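Local coordinates for protein allantoicase (PDB 1O59) that catalyses the hydrolysis of allantoate to (S)-ureidoglycolate and urea, a step of allantoin degradation that lets yeast use purines as secondary nitrogen sources, at residues 32-38 with 190-196; 110-116 with 157-163; 206-212 with 350-355. All blocks are in the same frame, centred on the assembly; numbering follows the deposited sequence. Where two conformers were deposited one is given.

Contacts 1 and 3 look alike: each sets a short strand against the end of the last strand of an allantoicase repeat, with an aspartate and a water tying the pair together. The centre of contact 1 is about 6 Å from the centre of the chain; contacts 2 and 3 lie about 17 and 18 Å out, on opposite sides of it, and contact 3, which reaches the C-terminus, has more exposed residues. Contact 2 shares a sheet with contact 1 and touches it, since strands 105-113 and 186-196 are neighbours; its regular antiparallel ladder carries a two-pronged salt bridge instead of a water link.

Contact 1: 32-38 with 190-196; sequences NKAVDVI and FRLYGRV
Val35 and Gly194 form a hydrogen-bonded antiparallel pair at the point where the short strand 35-36 joins the end of strand 186-196, in the six-stranded antiparallel sheet of the first half of the chain. Two backbone bonds close this pair, and a third, from Val37 N to Leu192 O, follows just after the short strand.

The side chain of Asp36 extends the backbone pattern. With CG anti to the backbone N (chi1 176°), its carboxylate lies along the neighbouring strand, where OD1 accepts from Leu192 N at 3.1 Å, the donor standing above the carboxylate plane. The same OD1 takes a weak bond from Ile38 N. OD2 is 4.1 Å from Arg191 NH1, too far for a salt bridge; water 2 spans the gap, donating to Asp36 OD2 and Phe190 O and accepting from Arg191 NH1 at the edge of the guanidinium. That NH1 also bonds to Gln62 O. Water 1 plays a similar part at the other end, joining Lys33 O to Val196 N.

Carbon contacts lie on both faces of the pairing. Beside Asp36, Tyr193 brings CE1 to 3.7 Å from Asp36 CB, while its ring also packs on Phe24 and Ile28 of helix 21-31. On the Val35 face, the CG2 methyls of Val35 and Val196 meet at 3.8 Å.

Two flat groups are covered separately. In the conformer given for Arg195, the methylene CB of Lys33 sits over the centre of the guanidinium, while the charged ends go elsewhere, Lys33 NZ to Gln263 and Arg195 NH1 to Gly216 O. Ile38, just beyond strand 35-36, lays CD1 over one face of the Phe190 ring in a CH-pi contact, 3.7 Å from the ring centroid and offset toward the rim.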
loop_
_atom_site.group_PDB
_atom_site.type_symbol
_atom_site.label_atom_id
_atom_site.label_comp_id
_atom_site.label_asym_id
_atom_site.label_seq_id
_atom_site.Cartn_x
_atom_site.Cartn_y
_atom_site.Cartn_z
ATOM N N ASN A 32 9.544 -8.582 -4.163
ATOM C CA ASN A 32 8.537 -8.496 -5.199
ATOM C C ASN A 32 8.086 -7.068 -5.474
ATOM O O ASN A 32 7.262 -6.861 -6.347
ATOM C CB ASN A 32 7.337 -9.411 -4.868
ATOM C CG ASN A 32 7.673 -10.894 -4.975
ATOM O OD1 ASN A 32 7.599 -11.499 -6.053
ATOM N ND2 ASN A 32 8.034 -11.486 -3.853
ATOM N N LYS A 33 8.631 -6.100 -4.738
ATOM C CA LYS A 33 8.373 -4.678 -4.977
ATOM C C LYS A 33 6.876 -4.366 -4.950
ATOM O O LYS A 33 6.382 -3.558 -5.748
ATOM C CB LYS A 33 8.988 -4.230 -6.320
ATOM C CG LYS A 33 10.418 -4.761 -6.605
ATOM C CD LYS A 33 11.464 -4.392 -5.519
ATOM C CE LYS A 33 12.864 -4.980 -5.854
ATOM N NZ LYS A 33 13.954 -4.366 -5.047
ATOM N N ALA A 34 6.160 -4.994 -4.031
ATOM C CA ALA A 34 4.716 -4.936 -4.044
ATOM C C ALA A 34 4.141 -3.993 -3.004
ATOM O O ALA A 34 4.782 -3.680 -1.990
ATOM C CB ALA A 34 4.160 -6.298 -3.829
ATOM N N VAL A 35 2.896 -3.588 -3.266
ATOM C CA VAL A 35 2.112 -2.690 -2.417
ATOM C C VAL A 35 0.671 -3.199 -2.343
ATOM O O VAL A 35 0.267 -4.032 -3.154
ATOM C CB VAL A 35 2.107 -1.256 -2.985
ATOM C CG1 VAL A 35 3.534 -0.681 -3.045
ATOM C CG2 VAL A 35 1.442 -1.222 -4.383
ATOM N N ASP A 36 -0.094 -2.691 -1.379
ATOM C CA ASP A 36 -1.535 -2.993 -1.264
ATOM C C ASP A 36 -2.334 -2.218 -2.318
ATOM O O ASP A 36 -2.715 -1.032 -2.134
ATOM C CB ASP A 36 -2.032 -2.699 0.145
ATOM C CG ASP A 36 -3.525 -2.901 0.306
ATOM O OD1 ASP A 36 -4.109 -3.677 -0.499
ATOM O OD2 ASP A 36 -4.179 -2.321 1.225
ATOM N N VAL A 37 -2.592 -2.907 -3.429
ATOM C CA VAL A 37 -3.157 -2.269 -4.598
ATOM C C VAL A 37 -4.665 -2.037 -4.470
ATOM O O VAL A 37 -5.244 -1.382 -5.336
ATOM C CB VAL A 37 -2.866 -3.075 -5.883
ATOM C CG1 VAL A 37 -1.360 -3.130 -6.172
ATOM C CG2 VAL A 37 -3.476 -4.496 -5.788
ATOM N N ILE A 38 -5.291 -2.603 -3.426
ATOM C CA ILE A 38 -6.719 -2.391 -3.152
ATOM C C ILE A 38 -7.004 -1.456 -1.981
ATOM O O ILE A 38 -8.176 -1.175 -1.702
ATOM C CB ILE A 38 -7.477 -3.713 -2.923
ATOM C CG1 ILE A 38 -6.984 -4.425 -1.656
ATOM C CG2 ILE A 38 -7.335 -4.586 -4.146
ATOM C CD1 ILE A 38 -7.637 -5.758 -1.389
ATOM N N PHE A 190 -8.803 -6.531 4.476
ATOM C CA PHE A 190 -8.253 -7.288 3.330
ATOM C C PHE A 190 -7.217 -6.475 2.567
ATOM O O PHE A 190 -7.548 -5.460 1.962
ATOM C CB PHE A 190 -9.389 -7.729 2.406
ATOM C CG PHE A 190 -8.945 -8.438 1.132
ATOM C CD1 PHE A 190 -7.863 -9.352 1.126
ATOM C CD2 PHE A 190 -9.647 -8.228 -0.058
ATOM C CE1 PHE A 190 -7.480 -10.007 -0.046
ATOM C CE2 PHE A 190 -9.285 -8.904 -1.222
ATOM C CZ PHE A 190 -8.197 -9.793 -1.214
ATOM N N ARG A 191 -5.961 -6.908 2.630
ATOM C CA ARG A 191 -4.873 -6.301 1.863
ATOM C C ARG A 191 -4.478 -7.237 0.725
ATOM O O ARG A 191 -4.334 -8.419 0.943
ATOM C CB ARG A 191 -3.635 -6.118 2.757
ATOM C CG ARG A 191 -3.868 -5.515 4.132
ATOM C CD ARG A 191 -4.650 -4.227 4.112
ATOM N NE ARG A 191 -4.737 -3.531 5.410
ATOM C CZ ARG A 191 -5.555 -2.493 5.626
ATOM N NH1 ARG A 191 -6.381 -2.092 4.660
ATOM N NH2 ARG A 191 -5.577 -1.872 6.802
ATOM N N LEU A 192 -4.279 -6.726 -0.478
ATOM C CA LEU A 192 -3.752 -7.563 -1.554
ATOM C C LEU A 192 -2.501 -6.935 -2.201
ATOM O O LEU A 192 -2.555 -5.834 -2.773
ATOM C CB LEU A 192 -4.830 -7.884 -2.608
ATOM C CG LEU A 192 -4.425 -9.062 -3.503
ATOM C CD1 LEU A 192 -4.536 -10.433 -2.798
ATOM C CD2 LEU A 192 -5.237 -9.054 -4.754
ATOM N N TYR A 193 -1.374 -7.644 -2.090
ATOM C CA TYR A 193 -0.091 -7.109 -2.553
ATOM C C TYR A 193 0.218 -7.456 -3.998
ATOM O O TYR A 193 0.218 -8.649 -4.374
ATOM C CB TYR A 193 1.074 -7.518 -1.602
ATOM C CG TYR A 193 0.794 -7.018 -0.208
ATOM C CD1 TYR A 193 0.803 -5.650 0.055
ATOM C CD2 TYR A 193 0.452 -7.892 0.827
ATOM C CE1 TYR A 193 0.507 -5.154 1.316
ATOM C CE2 TYR A 193 0.153 -7.407 2.085
ATOM C CZ TYR A 193 0.185 -6.023 2.319
ATOM O OH TYR A 193 -0.124 -5.483 3.531
ATOM N N GLY A 194 0.510 -6.428 -4.793
ATOM C CA GLY A 194 0.910 -6.659 -6.181
ATOM C C GLY A 194 1.992 -5.718 -6.696
ATOM O O GLY A 194 2.185 -4.641 -6.168
ATOM N N ARG A 195 2.714 -6.155 -7.720
ATOM C CA ARG A 195 3.756 -5.356 -8.324
ATOM C C ARG A 195 3.003 -4.550 -9.349
ATOM O O ARG A 195 2.372 -5.115 -10.221
ATOM C CB ARG A 195 4.857 -6.234 -8.962
ATOM C CG ARG A 195 6.202 -5.561 -9.123
ATOM C CD ARG A 195 6.246 -4.436 -10.142
ATOM N NE ARG A 195 7.566 -3.808 -10.142
ATOM C CZ ARG A 195 7.885 -2.668 -9.542
ATOM N NH1 ARG A 195 6.982 -1.958 -8.898
ATOM N NH2 ARG A 195 9.136 -2.234 -9.608
ATOM N N VAL A 196 3.055 -3.227 -9.223
ATOM C CA VAL A 196 2.294 -2.348 -10.079
ATOM C C VAL A 196 2.904 -2.325 -11.460
ATOM O O VAL A 196 4.120 -2.317 -11.616
ATOM C CB VAL A 196 2.208 -0.901 -9.500
ATOM C CG1 VAL A 196 1.487 0.044 -10.470
ATOM C CG2 VAL A 196 1.529 -0.902 -8.161
HETATM O O HOH W 1 4.598 -1.986 -7.133
HETATM O O HOH W 2 -6.751 -2.643 1.987
#

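Contact 2: 110-116 with 157-163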
loop_
_atom_site.group_PDB
_atom_site.type_symbol
_atom_site.label_atom_id
_atom_site.label_comp_id
_atom_site.label_asym_id
_atom_site.label_seq_id
_atom_site.Cartn_x
_atom_site.Cartn_y
_atom_site.Cartn_z
ATOM N N GLY A 110 -1.058 -11.345 0.156
ATOM C CA GLY A 110 -2.054 -10.518 0.825
ATOM C C GLY A 110 -2.192 -10.757 2.302
ATOM O O GLY A 110 -1.449 -11.538 2.900
ATOM N N GLU A 111 -3.138 -10.041 2.891
ATOM C CA GLU A 111 -3.532 -10.218 4.286
ATOM C C GLU A 111 -5.051 -10.292 4.438
ATOM O O GLU A 111 -5.809 -9.447 3.896
ATOM C CB GLU A 111 -3.018 -9.080 5.194
ATOM C CG GLU A 111 -3.549 -9.210 6.644
ATOM C CD GLU A 111 -3.111 -8.100 7.620
ATOM O OE1 GLU A 111 -2.152 -7.339 7.326
ATOM O OE2 GLU A 111 -3.733 -8.001 8.711
ATOM N N ILE A 112 -5.472 -11.269 5.222
ATOM C CA ILE A 112 -6.830 -11.335 5.720
ATOM C C ILE A 112 -6.789 -11.250 7.245
ATOM O O ILE A 112 -6.193 -12.107 7.921
ATOM C CB ILE A 112 -7.522 -12.638 5.243
ATOM C CG1 ILE A 112 -7.839 -12.568 3.721
ATOM C CG2 ILE A 112 -8.786 -12.945 6.063
ATOM C CD1 ILE A 112 -9.008 -11.647 3.370
ATOM N N ASP A 113 -7.399 -10.179 7.762
ATOM C CA ASP A 113 -7.537 -9.958 9.206
ATOM C C ASP A 113 -9.001 -10.156 9.669
ATOM O O ASP A 113 -9.903 -9.377 9.318
ATOM C CB ASP A 113 -7.041 -8.539 9.551
ATOM C CG ASP A 113 -6.823 -8.309 11.074
ATOM O OD1 ASP A 113 -7.105 -9.218 11.934
ATOM O OD2 ASP A 113 -6.366 -7.210 11.487
ATOM N N THR A 114 -9.232 -11.183 10.467
ATOM C CA THR A 114 -10.551 -11.433 11.058
ATOM C C THR A 114 -10.698 -10.803 12.441
ATOM O O THR A 114 -11.527 -11.238 13.218
ATOM C CB THR A 114 -10.815 -12.970 11.162
ATOM O OG1 THR A 114 -9.748 -13.619 11.861
ATOM C CG2 THR A 114 -10.802 -13.639 9.803
ATOM N N ALA A 115 -9.898 -9.784 12.751
ATOM C CA ALA A 115 -9.915 -9.110 14.067
ATOM C C ALA A 115 -11.293 -8.875 14.666
ATOM O O ALA A 115 -12.179 -8.271 14.032
ATOM C CB ALA A 115 -9.176 -7.779 13.990
ATOM N N PHE A 116 -11.452 -9.349 15.901
ATOM C CA PHE A 116 -12.684 -9.203 16.700
ATOM C C PHE A 116 -13.873 -10.049 16.229
ATOM O O PHE A 116 -14.944 -10.001 16.848
ATOM C CB PHE A 116 -13.107 -7.725 16.851
ATOM C CG PHE A 116 -12.013 -6.832 17.349
ATOM C CD1 PHE A 116 -11.517 -6.978 18.622
ATOM C CD2 PHE A 116 -11.454 -5.865 16.522
ATOM C CE1 PHE A 116 -10.486 -6.163 19.067
ATOM C CE2 PHE A 116 -10.430 -5.050 16.950
ATOM C CZ PHE A 116 -9.948 -5.189 18.218
ATOM N N PRO A 157 -10.196 -17.297 14.098
ATOM C CA PRO A 157 -10.881 -16.196 14.742
ATOM C C PRO A 157 -9.953 -15.043 15.071
ATOM O O PRO A 157 -8.842 -15.262 15.519
ATOM C CB PRO A 157 -11.450 -16.822 16.019
ATOM C CG PRO A 157 -10.582 -17.970 16.313
ATOM C CD PRO A 157 -10.036 -18.445 15.003
ATOM N N SER A 158 -10.434 -13.820 14.823
ATOM C CA SER A 158 -9.789 -12.623 15.339
ATOM C C SER A 158 -8.276 -12.626 15.192
ATOM O O SER A 158 -7.575 -12.458 16.147
ATOM C CB SER A 158 -10.166 -12.418 16.816
ATOM O OG SER A 158 -9.719 -11.146 17.258
ATOM N N GLN A 159 -7.785 -12.774 13.972
ATOM C CA GLN A 159 -6.367 -12.757 13.742
ATOM C C GLN A 159 -5.989 -12.400 12.324
ATOM O O GLN A 159 -6.789 -12.472 11.405
ATOM C CB GLN A 159 -5.787 -14.120 14.065
ATOM C CG GLN A 159 -6.200 -15.198 13.080
ATOM C CD GLN A 159 -5.892 -16.572 13.599
ATOM O OE1 GLN A 159 -6.671 -17.135 14.387
ATOM N NE2 GLN A 159 -4.749 -17.124 13.176
ATOM N N ARG A 160 -4.716 -12.057 12.176
ATOM C CA ARG A 160 -4.128 -11.680 10.892
ATOM C C ARG A 160 -3.580 -12.919 10.206
ATOM O O ARG A 160 -3.003 -13.787 10.848
ATOM C CB ARG A 160 -3.009 -10.663 11.109
ATOM C CG ARG A 160 -3.496 -9.442 11.877
ATOM C CD ARG A 160 -2.479 -8.372 12.085
ATOM N NE ARG A 160 -1.927 -7.930 10.817
ATOM C CZ ARG A 160 -0.666 -7.575 10.640
ATOM N NH1 ARG A 160 0.197 -7.589 11.639
ATOM N NH2 ARG A 160 -0.266 -7.195 9.445
ATOM N N HIS A 161 -3.793 -13.010 8.903
ATOM C CA HIS A 161 -3.230 -14.084 8.122
ATOM C C HIS A 161 -2.478 -13.430 6.989
ATOM O O HIS A 161 -3.059 -12.657 6.215
ATOM C CB HIS A 161 -4.301 -15.019 7.549
ATOM C CG HIS A 161 -5.339 -15.454 8.534
ATOM N ND1 HIS A 161 -6.359 -14.624 8.953
ATOM C CD2 HIS A 161 -5.545 -16.648 9.143
ATOM C CE1 HIS A 161 -7.139 -15.287 9.792
ATOM N NE2 HIS A 161 -6.671 -16.517 9.921
ATOM N N LEU A 162 -1.198 -13.770 6.896
ATOM C CA LEU A 162 -0.267 -13.200 5.950
ATOM C C LEU A 162 0.124 -14.303 4.992
ATOM O O LEU A 162 0.756 -15.312 5.389
ATOM C CB LEU A 162 0.959 -12.685 6.702
ATOM C CG LEU A 162 0.680 -11.739 7.878
ATOM C CD1 LEU A 162 1.969 -11.374 8.568
ATOM C CD2 LEU A 162 -0.043 -10.475 7.420
ATOM N N PHE A 163 -0.264 -14.126 3.730
ATOM C CA PHE A 163 -0.048 -15.166 2.708
ATOM C C PHE A 163 0.705 -14.668 1.450
ATOM O O PHE A 163 0.624 -13.494 1.033
ATOM C CB PHE A 163 -1.374 -15.865 2.332
ATOM C CG PHE A 163 -2.428 -14.923 1.855
ATOM C CD1 PHE A 163 -3.324 -14.351 2.762
ATOM C CD2 PHE A 163 -2.491 -14.569 0.499
ATOM C CE1 PHE A 163 -4.297 -13.443 2.326
ATOM C CE2 PHE A 163 -3.426 -13.661 0.035
ATOM C CZ PHE A 163 -4.353 -13.083 0.957
#
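Strands 110-113 and 160-163 meet as a regular antiparallel ladder, with Gly110 facing Phe163 and Ile112 facing His161 as hydrogen-bonded pairs. Their axes approach to 4.6 Å, and the pairing lies between strand 14-16, beyond 160-164, and strand 186-196, beyond 105-113.

On the face of Glu111 and Arg160, the two side chains form a side-on salt bridge. Arg160 NE holds Glu111 OE2 and Arg160 NH2 holds Glu111 OE1, each at 2.8 Å and nearly straight. Both oxygens lie in the guanidinium plane, yet the carboxylate is turned 49° against it and is met from above its own plane. A bend at chi3 (56°) swings the guanidinium onto the glutamate, while NH1 goes on to Glu21 in a second salt bridge. A methionine here would probably leave the buried Glu111 carboxylate without its paired charge and take this salt-bridge partner from Glu21 as well.

The other face carries Ile112, His161 and Phe163. Phe163 has CG between its backbone N and carbonyl carbon (chi1 57°), which folds the ring closely over Gly110, whose CA is 3.8 Å from the ring centroid. His161 doubles its hold on Ile112 O, with N and ND1 both donating at 2.7 Å from opposite faces of the carbonyl plane; NE2 on its far side bonds to Gly156 N.

Past the strand ends, Thr114 N donates to Gln159 O, while Gln159 N returns a bond to Thr114 OG1, which is also bonded to Gly156 O. Phe116 N then donates to Ser158 OG at 2.8 Å. Asp113 OD1 accepts from Ala115 N, so the antiparallel pairing finishes with an Asx turn at the end of strand 105-113.

Contact 3: 206-212 with 350-355; sequences HIIDLAY and IRVWGY
The indole of Trp353 lies against the backbone of residues 207-209, with Asp209 CB over the centre of its six-membered ring, 4.1 Å from the centroid, in a CH-pi contact. Ile207 O lies at the indole edge, in its plane, and Ile207 CD1 approaches obliquely, 3.5 Å from Trp353 CE3. Lys273 makes a cation-pi contact with the same indole. The Arg351 guanidinium has water 3 at its edge; this water donates to Asp209 OD2 and Ile350 O, bridging the carboxylate to Arg351 NH1, which also bonds to Leu235 O. The Asp209 carboxylate stands almost perpendicular to the guanidinium, at 88°.

Asp209 OD1 is gripped twice: Val352 N donates at 2.9 Å from one face of the carboxylate plane and Ala211 N at 3.0 Å from the other. The second bond closes an Asx turn, set within the type I turn from Asp209 to Tyr212. Backbone bonds in both directions join Ile208 to Gly354, and Leu210 N donates to Val352 O. Ala211 CB packs on Val352 CG2 at 3.7 Å.

Strand 208-209 thereby borders the C-terminal end of strand 346-354, whose backbone also bonds to strand 270-277 through Arg351 and Trp353. Beyond the strand, the terminal carboxylate of Tyr355 forms a salt bridge with Arg266, in the loop leading into strand 270-277.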
loop_
_atom_site.group_PDB
_atom_site.type_symbol
_atom_site.label_atom_id
_atom_site.label_comp_id
_atom_site.label_asym_id
_atom_site.label_seq_id
_atom_site.Cartn_x
_atom_site.Cartn_y
_atom_site.Cartn_z
ATOM N N HIS A 206 9.025 12.076 -21.909
ATOM C CA HIS A 206 7.812 12.588 -21.263
ATOM C C HIS A 206 7.863 12.405 -19.738
ATOM O O HIS A 206 8.008 11.288 -19.245
ATOM C CB HIS A 206 6.593 11.893 -21.876
ATOM C CG HIS A 206 5.314 12.175 -21.166
ATOM N ND1 HIS A 206 4.300 11.246 -21.072
ATOM C CD2 HIS A 206 4.891 13.271 -20.491
ATOM C CE1 HIS A 206 3.297 11.759 -20.377
ATOM N NE2 HIS A 206 3.636 12.984 -20.003
ATOM N N ILE A 207 7.762 13.493 -18.985
ATOM C CA ILE A 207 8.109 13.403 -17.573
ATOM C C ILE A 207 6.987 12.859 -16.698
ATOM O O ILE A 207 5.817 13.155 -16.900
ATOM C CB ILE A 207 8.676 14.748 -16.978
ATOM C CG1 ILE A 207 7.596 15.840 -16.865
ATOM C CG2 ILE A 207 9.871 15.260 -17.789
ATOM C CD1 ILE A 207 7.708 16.679 -15.533
ATOM N N ILE A 208 7.394 12.052 -15.725
ATOM C CA ILE A 208 6.499 11.417 -14.788
ATOM C C ILE A 208 7.062 11.572 -13.375
ATOM O O ILE A 208 8.217 11.977 -13.181
ATOM C CB ILE A 208 6.312 9.893 -15.149
ATOM C CG1 ILE A 208 7.646 9.126 -15.117
ATOM C CG2 ILE A 208 5.691 9.731 -16.540
ATOM C CD1 ILE A 208 7.489 7.640 -15.044
ATOM N N ASP A 209 6.236 11.248 -12.396
ATOM C CA ASP A 209 6.712 11.116 -11.037
ATOM C C ASP A 209 7.266 9.694 -10.853
ATOM O O ASP A 209 6.530 8.726 -10.648
ATOM C CB ASP A 209 5.602 11.427 -10.021
ATOM C CG ASP A 209 6.111 11.466 -8.598
ATOM O OD1 ASP A 209 7.284 11.106 -8.349
ATOM O OD2 ASP A 209 5.392 11.822 -7.651
ATOM N N LEU A 210 8.586 9.603 -10.920
ATOM C CA LEU A 210 9.280 8.341 -10.836
ATOM C C LEU A 210 9.098 7.712 -9.478
ATOM O O LEU A 210 9.288 6.513 -9.336
ATOM C CB LEU A 210 10.780 8.534 -11.108
ATOM C CG LEU A 210 11.098 9.065 -12.508
ATOM C CD1 LEU A 210 12.533 9.502 -12.600
ATOM C CD2 LEU A 210 10.760 8.023 -13.585
ATOM N N ALA A 211 8.730 8.521 -8.489
ATOM C CA ALA A 211 8.527 8.043 -7.124
ATOM C C ALA A 211 7.068 7.766 -6.764
ATOM O O ALA A 211 6.761 7.381 -5.630
ATOM C CB ALA A 211 9.107 9.050 -6.169
ATOM N N TYR A 212 6.160 7.945 -7.712
ATOM C CA TYR A 212 4.736 7.722 -7.446
ATOM C C TYR A 212 4.388 6.227 -7.401
ATOM O O TYR A 212 4.867 5.433 -8.218
ATOM C CB TYR A 212 3.937 8.401 -8.561
ATOM C CG TYR A 212 2.465 8.574 -8.390
ATOM C CD1 TYR A 212 1.901 8.899 -7.160
ATOM C CD2 TYR A 212 1.624 8.498 -9.504
ATOM C CE1 TYR A 212 0.520 9.131 -7.050
ATOM C CE2 TYR A 212 0.269 8.711 -9.406
ATOM C CZ TYR A 212 -0.280 9.040 -8.179
ATOM O OH TYR A 212 -1.639 9.229 -8.089
ATOM N N ILE A 350 6.890 12.577 -1.055
ATOM C CA ILE A 350 8.016 12.924 -1.923
ATOM C C ILE A 350 7.728 12.590 -3.397
ATOM O O ILE A 350 7.145 11.551 -3.750
ATOM C CB ILE A 350 9.369 12.323 -1.422
ATOM C CG1 ILE A 350 10.525 12.888 -2.277
ATOM C CG2 ILE A 350 9.378 10.785 -1.457
ATOM C CD1 ILE A 350 11.892 12.573 -1.726
ATOM N N ARG A 351 8.095 13.541 -4.243
ATOM C CA ARG A 351 7.817 13.467 -5.661
ATOM C C ARG A 351 9.133 13.651 -6.315
ATOM O O ARG A 351 9.868 14.543 -5.927
ATOM C CB ARG A 351 6.871 14.581 -6.146
ATOM C CG ARG A 351 5.679 14.831 -5.278
ATOM C CD ARG A 351 4.850 13.611 -5.059
ATOM N NE ARG A 351 3.525 13.926 -4.591
ATOM C CZ ARG A 351 2.604 13.029 -4.280
ATOM N NH1 ARG A 351 2.870 11.728 -4.378
ATOM N NH2 ARG A 351 1.403 13.448 -3.872
ATOM N N VAL A 352 9.418 12.810 -7.296
ATOM C CA VAL A 352 10.647 12.876 -8.063
ATOM C C VAL A 352 10.258 12.904 -9.526
ATOM O O VAL A 352 10.056 11.859 -10.164
ATOM C CB VAL A 352 11.557 11.667 -7.767
ATOM C CG1 VAL A 352 12.846 11.777 -8.516
ATOM C CG2 VAL A 352 11.819 11.563 -6.254
ATOM N N TRP A 353 10.135 14.116 -10.048
ATOM C CA TRP A 353 9.768 14.305 -11.442
ATOM C C TRP A 353 10.970 14.245 -12.396
ATOM O O TRP A 353 11.971 14.917 -12.205
ATOM C CB TRP A 353 9.048 15.618 -11.614
ATOM C CG TRP A 353 7.660 15.621 -11.061
ATOM C CD1 TRP A 353 7.273 16.045 -9.842
ATOM C CD2 TRP A 353 6.465 15.228 -11.749
ATOM N NE1 TRP A 353 5.911 15.922 -9.705
ATOM C CE2 TRP A 353 5.391 15.441 -10.877
ATOM C CE3 TRP A 353 6.200 14.721 -13.015
ATOM C CZ2 TRP A 353 4.084 15.147 -11.220
ATOM C CZ3 TRP A 353 4.901 14.425 -13.356
ATOM C CH2 TRP A 353 3.859 14.649 -12.466
ATOM N N GLY A 354 10.825 13.430 -13.431
ATOM C CA GLY A 354 11.870 13.182 -14.395
ATOM C C GLY A 354 11.417 12.105 -15.353
ATOM O O GLY A 354 10.230 11.842 -15.489
ATOM N N TYR A 355 12.363 11.449 -15.988
ATOM C CA TYR A 355 12.028 10.377 -16.919
ATOM C C TYR A 355 13.175 9.376 -16.915
ATOM O O TYR A 355 14.207 9.611 -16.282
ATOM C CB TYR A 355 11.764 10.939 -18.332
ATOM C CG TYR A 355 13.012 11.291 -19.110
ATOM C CD1 TYR A 355 13.446 12.613 -19.271
ATOM C CD2 TYR A 355 13.762 10.284 -19.707
ATOM C CE1 TYR A 355 14.635 12.907 -20.023
ATOM C CE2 TYR A 355 14.921 10.550 -20.447
ATOM C CZ TYR A 355 15.371 11.842 -20.606
ATOM O OH TYR A 355 16.532 11.965 -21.362
ATOM O OXT TYR A 355 13.079 8.345 -17.565
HETATM O O HOH W 3 5.231 10.260 -5.248
#